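Local coordinates for protein flavodoxin-like domain (Synechococcus elongatus PCC 6301, PDB 3HLY) that probably binds a flavin mononucleotide cofactor and takes part in electron transfer, as many flavodoxin-like domains do, at residues E125-Y128 against Q129-E132. Sequence-based numbering, arbitrary orientation.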
loop_
_atom_site.group_PDB
_atom_site.type_symbol
_atom_site.label_atom_id
_atom_site.label_comp_id
_atom_site.label_asym_id
_atom_site.label_seq_id
_atom_site.Cartn_x
_atom_site.Cartn_y
_atom_site.Cartn_z
ATOM N N GLU A 125 -0.127 18.688 -6.367
ATOM C CA GLU A 125 0.907 18.135 -7.227
ATOM C C GLU A 125 2.090 17.744 -6.351
ATOM O O GLU A 125 2.769 16.752 -6.605
ATOM C CB GLU A 125 1.343 19.164 -8.274
ATOM C CG GLU A 125 0.274 19.470 -9.321
ATOM C CD GLU A 125 -0.058 18.274 -10.205
ATOM O OE1 GLU A 125 -0.998 18.388 -11.020
ATOM O OE2 GLU A 125 0.619 17.223 -10.092
ATOM N N ALA A 126 2.317 18.531 -5.306
ATOM C CA ALA A 126 3.404 18.275 -4.371
ATOM C C ALA A 126 3.259 16.875 -3.773
ATOM O O ALA A 126 4.207 16.088 -3.771
ATOM C CB ALA A 126 3.386 19.317 -3.268
ATOM N N ILE A 127 2.069 16.578 -3.262
ATOM C CA ILE A 127 1.793 15.275 -2.681
ATOM C C ILE A 127 1.990 14.147 -3.701
ATOM O O ILE A 127 2.528 13.085 -3.368
ATOM C CB ILE A 127 0.347 15.199 -2.149
ATOM C CG1 ILE A 127 0.189 16.102 -0.923
ATOM C CG2 ILE A 127 -0.001 13.748 -1.788
ATOM C CD1 ILE A 127 0.922 15.608 0.292
ATOM N N TYR A 128 1.547 14.372 -4.934
ATOM C CA TYR A 128 1.679 13.356 -5.968
ATOM C C TYR A 128 3.129 13.138 -6.337
ATOM O O TYR A 128 3.515 12.029 -6.711
ATOM C CB TYR A 128 0.870 13.724 -7.210
ATOM C CG TYR A 128 -0.615 13.630 -6.990
ATOM C CD1 TYR A 128 -1.183 12.470 -6.470
ATOM C CD2 TYR A 128 -1.457 14.709 -7.277
ATOM C CE1 TYR A 128 -2.547 12.387 -6.234
ATOM C CE2 TYR A 128 -2.828 14.633 -7.042
ATOM C CZ TYR A 128 -3.360 13.474 -6.521
ATOM O OH TYR A 128 -4.698 13.389 -6.261
ATOM N N GLN A 129 3.935 14.192 -6.230
ATOM C CA GLN A 129 5.358 14.077 -6.535
ATOM C C GLN A 129 6.011 13.229 -5.454
ATOM O O GLN A 129 6.904 12.437 -5.738
ATOM C CB GLN A 129 6.035 15.450 -6.574
ATOM C CG GLN A 129 7.526 15.397 -6.905
ATOM C CD GLN A 129 7.807 14.784 -8.276
ATOM O OE1 GLN A 129 7.400 15.326 -9.310
ATOM N NE2 GLN A 129 8.500 13.648 -8.289
ATOM N N GLN A 130 5.561 13.406 -4.213
ATOM C CA GLN A 130 6.090 12.651 -3.087
ATOM C C GLN A 130 5.717 11.158 -3.210
ATOM O O GLN A 130 6.512 10.279 -2.865
ATOM C CB GLN A 130 5.568 13.236 -1.775
ATOM C CG GLN A 130 6.137 12.565 -0.536
ATOM C CD GLN A 130 5.550 13.128 0.735
ATOM O OE1 GLN A 130 4.681 14.012 0.694
ATOM N NE2 GLN A 130 6.007 12.620 1.880
ATOM N N CYS A 131 4.502 10.874 -3.659
ATOM C CA CYS A 131 4.087 9.487 -3.905
ATOM C C CYS A 131 5.002 8.862 -4.975
ATOM O O CYS A 131 5.464 7.717 -4.836
ATOM C CB CYS A 131 2.671 9.441 -4.462
ATOM S SG CYS A 131 1.385 9.763 -3.278
ATOM N N GLU A 132 5.227 9.600 -6.060
ATOM C CA GLU A 132 6.070 9.097 -7.141
ATOM C C GLU A 132 7.487 8.887 -6.651
ATOM O O GLU A 132 8.119 7.882 -6.974
ATOM C CB GLU A 132 6.083 10.060 -8.325
ATOM C CG GLU A 132 6.843 9.535 -9.523
ATOM C CD GLU A 132 6.723 10.454 -10.727
ATOM O OE1 GLU A 132 7.753 11.037 -11.134
ATOM O OE2 GLU A 132 5.594 10.595 -11.256
#
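Glu125 accepts a hydrogen bond at its carbonyl O from Gln129 N (2.8 Å, N-H...O angle 143°), the i to i+4 spacing of an alpha-helix in its first turn. Ala126 O has two donors: Gln130 N at 3.0 Å continues the same pattern, while Gln129 N, whose proton is shared with Glu125 O, makes a weak hydrogen bond bent to 121° at the hydrogen. Ile127 O accepts from Cys131 N (3.0 Å), and its side chain works on two flanks. Ile127 CD1 lies 4.1 Å from Gln130 OE1, a loose contact consistent with the extended Gln130 side chain, whose CG lies anti to the backbone N. On the other branch, Ile127 CG2 makes a loose apolar contact with Cys131 SG at 4.5 Å. This apolar side faces the fold: helix 125-144 packs beside helix 14-27 in the flavodoxin-like alpha/beta/alpha sandwich, whose parallel sheet has strand order 2-1-3-4-5, and Ile127 reaches Leu17 while the buried Cys131 touches Ala20 and Ile21. Tyr128 O accepts a hydrogen bond from Glu132 N at 3.0 Å. With CG anti to the carbonyl carbon (chi1 -70°), the Tyr128 ring leans outward and back toward the N-terminal end of the helix, where the side chain touches Tyr13, Arg16 and Pro123.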